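Local coordinates for protein NADH dehydrogenase (Methanothermobacter marburgensis, PDB 4R81) that binds flavin mononucleotide in a flavodoxin-like fold and probably oxidises NAD(P)H with a quinone as electron acceptor, at residues D83-I88 with I125-A130. Sequence-based numbering, arbitrary orientation.
Sequences DALAFI and IDIEKA
Leu85 N donates to Lys129 O (2.9 Å) and Glu128 N to Asp83 O (2.9 Å), and these two bonds start the parallel pairing of strands 84-90 and 129-135, with Ala84 opposite Lys129 and Leu85 opposite Ala130. The strands are neighbours in the five-stranded parallel sheet of the flavodoxin-like fold, ordered 2-1-3-4-5, and 84-90 is its central strand; the contact lies at their N-terminal ends, away from the flavin sites. The bond from Leu85 N lies in the plane of the Lys129 carbonyl, whereas Glu128 N is tilted 23° from that of Asp83. Lys129 O also receives a CA-H contact from Ala84, and Ala130 CA returns one to Leu85 O at 3.2 Å, about as straight as the N-H bonds. Lys129 N, 3.7 Å from Asp83 O, is buried without a partner.

On the face bearing Leu85 and Ala130, Ile127 leans in from the loop preceding the second strand. Its CG1 stands anti to the carbonyl carbon (chi1 -68°), and the second torsion, -68°, bends the chain to bring CD1 within 4.0 Å of Leu85 CG; the two side chains cross at about a right angle. Trimming Ile127 to an alanine here would remove CG1, CG2 and CD1, and would probably open a gap beside Leu85 and uncover the first backbone bonds of the pairing. Leu161 of helix 148-162 packs on Ala130 and on Phe87 of the neighbouring strand 84-90. At the edge of the contact, Asp83 turns away to bond His5 N of strand 5-10, while extended Lys129 reaches the carbonyls of Leu199 and His201, in a C-terminal tail that ends in what is probably a histidine tag. The other branch of Ile127, CG2, rests 3.9 Å from Leu85 N.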
ATOM      1  N   ASP A  83       1.704 -14.472  20.425  1.00 24.35           N
ATOM      2  CA  ASP A  83       1.291 -13.461  21.386  1.00 25.51           C
ATOM      3  C   ASP A  83       1.553 -12.083  20.787  1.00 24.04           C
ATOM      4  O   ASP A  83       0.989 -11.078  21.227  1.00 24.66           O
ATOM      5  CB  ASP A  83       2.077 -13.621  22.696  1.00 28.32           C
ATOM      6  CG  ASP A  83       1.989 -15.030  23.265  1.00 32.27           C
ATOM      7  OD1 ASP A  83       0.907 -15.405  23.770  1.00 35.50           O
ATOM      8  OD2 ASP A  83       3.000 -15.764  23.213  1.00 31.49           O
ATOM      9  N   ALA A  84       2.406 -12.049  19.766  1.00 22.78           N
ATOM     10  CA  ALA A  84       2.825 -10.794  19.155  1.00 21.13           C
ATOM     11  C   ALA A  84       3.015 -10.977  17.655  1.00 20.51           C
ATOM     12  O   ALA A  84       3.275 -12.084  17.196  1.00 20.87           O
ATOM     13  CB  ALA A  84       4.126 -10.310  19.799  1.00 23.12           C
ATOM     14  N   LEU A  85       2.868  -9.893  16.899  1.00 19.95           N
ATOM     15  CA  LEU A  85       3.183  -9.901  15.478  1.00 18.50           C
ATOM     16  C   LEU A  85       4.304  -8.911  15.228  1.00 18.52           C
ATOM     17  O   LEU A  85       4.489  -7.950  15.980  1.00 19.98           O
ATOM     18  CB  LEU A  85       1.962  -9.508  14.633  1.00 19.84           C
ATOM     19  CG  LEU A  85       0.726 -10.413  14.684  1.00 19.80           C
ATOM     20  CD1 LEU A  85      -0.434  -9.812  13.883  1.00 21.29           C
ATOM     21  CD2 LEU A  85       1.045 -11.824  14.193  1.00 21.05           C
ATOM     22  N   ALA A  86       5.060  -9.142  14.170  1.00 18.24           N
ATOM     23  CA  ALA A  86       6.023  -8.152  13.728  1.00 17.29           C
ATOM     24  C   ALA A  86       5.959  -8.043  12.218  1.00 18.42           C
ATOM     25  O   ALA A  86       5.637  -9.014  11.532  1.00 19.51           O
ATOM     26  CB  ALA A  86       7.423  -8.508  14.206  1.00 17.06           C
ATOM     27  N   PHE A  87       6.237  -6.848  11.712  1.00 16.95           N
ATOM     28  CA  PHE A  87       6.218  -6.584  10.282  1.00 16.63           C
ATOM     29  C   PHE A  87       7.525  -5.902   9.923  1.00 18.06           C
ATOM     30  O   PHE A  87       7.848  -4.838  10.455  1.00 18.50           O
ATOM     31  CB  PHE A  87       5.016  -5.707   9.914  1.00 17.40           C
ATOM     32  CG  PHE A  87       3.698  -6.357  10.210  1.00 17.11           C
ATOM     33  CD1 PHE A  87       3.152  -6.306  11.491  1.00 17.58           C
ATOM     34  CD2 PHE A  87       3.016  -7.057   9.221  1.00 17.56           C
ATOM     35  CE1 PHE A  87       1.932  -6.926  11.775  1.00 18.07           C
ATOM     36  CE2 PHE A  87       1.797  -7.678   9.494  1.00 18.47           C
ATOM     37  CZ  PHE A  87       1.258  -7.615  10.774  1.00 18.37           C
ATOM     38  N   ILE A  88       8.285  -6.535   9.038  1.00 16.19           N
ATOM     39  CA  ILE A  88       9.605  -6.054   8.664  1.00 15.37           C
ATOM     40  C   ILE A  88       9.663  -5.917   7.152  1.00 16.06           C
ATOM     41  O   ILE A  88       9.484  -6.893   6.420  1.00 17.44           O
ATOM     42  CB  ILE A  88      10.708  -7.018   9.161  1.00 16.19           C
ATOM     43  CG1 ILE A  88      10.661  -7.106  10.695  1.00 16.23           C
ATOM     44  CG2 ILE A  88      12.090  -6.560   8.664  1.00 17.26           C
ATOM     45  CD1 ILE A  88      11.674  -8.072  11.293  1.00 16.58           C
ATOM     46  N   ILE A 125      -8.963 -11.543  16.459  1.00 31.04           N
ATOM     47  CA  ILE A 125      -7.515 -11.469  16.626  1.00 29.64           C
ATOM     48  C   ILE A 125      -7.141 -11.251  18.092  1.00 28.01           C
ATOM     49  O   ILE A 125      -7.636 -10.329  18.741  1.00 27.69           O
ATOM     50  CB  ILE A 125      -6.904 -10.373  15.724  1.00 29.64           C
ATOM     51  CG1 ILE A 125      -7.179 -10.699  14.254  1.00 28.32           C
ATOM     52  CG2 ILE A 125      -5.412 -10.228  15.979  1.00 30.01           C
ATOM     53  CD1 ILE A 125      -6.693  -9.639  13.282  1.00 27.60           C
ATOM     54  N   ASP A 126      -6.282 -12.122  18.610  1.00 27.90           N
ATOM     55  CA  ASP A 126      -5.856 -12.057  20.001  1.00 28.61           C
ATOM     56  C   ASP A 126      -4.343 -11.859  20.076  1.00 26.25           C
ATOM     57  O   ASP A 126      -3.583 -12.812  20.238  1.00 27.07           O
ATOM     58  CB  ASP A 126      -6.276 -13.329  20.734  1.00 29.82           C
ATOM     59  CG  ASP A 126      -5.947 -13.287  22.204  1.00 33.11           C
ATOM     60  OD1 ASP A 126      -5.834 -12.172  22.755  1.00 33.61           O
ATOM     61  OD2 ASP A 126      -5.804 -14.369  22.808  1.00 35.16           O
ATOM     62  N   ILE A 127      -3.919 -10.606  19.961  1.00 26.29           N
ATOM     63  CA  ILE A 127      -2.504 -10.269  19.864  1.00 25.75           C
ATOM     64  C   ILE A 127      -2.191  -9.102  20.787  1.00 25.26           C
ATOM     65  O   ILE A 127      -2.805  -8.032  20.677  1.00 26.36           O
ATOM     66  CB  ILE A 127      -2.120  -9.878  18.417  1.00 25.24           C
ATOM     67  CG1 ILE A 127      -2.208 -11.088  17.476  1.00 26.12           C
ATOM     68  CG2 ILE A 127      -0.717  -9.265  18.374  1.00 25.32           C
ATOM     69  CD1 ILE A 127      -1.160 -12.181  17.741  1.00 26.42           C
ATOM     70  N   GLU A 128      -1.238  -9.310  21.691  1.00 24.63           N
ATOM     71  CA  GLU A 128      -0.919  -8.317  22.714  1.00 25.96           C
ATOM     72  C   GLU A 128      -0.131  -7.131  22.155  1.00 25.25           C
ATOM     73  O   GLU A 128      -0.343  -5.985  22.572  1.00 26.93           O
ATOM     74  CB  GLU A 128      -0.145  -8.974  23.864  1.00 29.45           C
ATOM     75  CG  GLU A 128      -0.116  -8.160  25.152  1.00 34.93           C
ATOM     76  CD  GLU A 128      -1.489  -8.039  25.820  1.00 39.95           C
ATOM     77  OE1 GLU A 128      -2.334  -8.955  25.661  1.00 40.96           O
ATOM     78  OE2 GLU A 128      -1.724  -7.023  26.510  1.00 41.87           O
ATOM     79  N   LYS A 129       0.751  -7.405  21.194  1.00 24.45           N
ATOM     80  CA  LYS A 129       1.643  -6.377  20.662  1.00 23.94           C
ATOM     81  C   LYS A 129       2.040  -6.630  19.215  1.00 22.08           C
ATOM     82  O   LYS A 129       2.304  -7.763  18.825  1.00 21.90           O
ATOM     83  CB  LYS A 129       2.914  -6.288  21.511  1.00 26.63           C
ATOM     84  CG  LYS A 129       3.844  -5.146  21.133  1.00 29.42           C
ATOM     85  CD  LYS A 129       4.928  -4.978  22.178  1.00 31.78           C
ATOM     86  CE  LYS A 129       5.607  -3.616  22.095  1.00 33.46           C
ATOM     87  NZ  LYS A 129       6.801  -3.560  22.997  1.00 33.96           N
ATOM     88  N   ALA A 130       2.094  -5.564  18.427  1.00 20.50           N
ATOM     89  CA  ALA A 130       2.668  -5.630  17.096  1.00 21.28           C
ATOM     90  C   ALA A 130       3.806  -4.626  16.999  1.00 21.15           C
ATOM     91  O   ALA A 130       3.680  -3.485  17.458  1.00 21.37           O
ATOM     92  CB  ALA A 130       1.620  -5.342  16.039  1.00 21.14           C
TER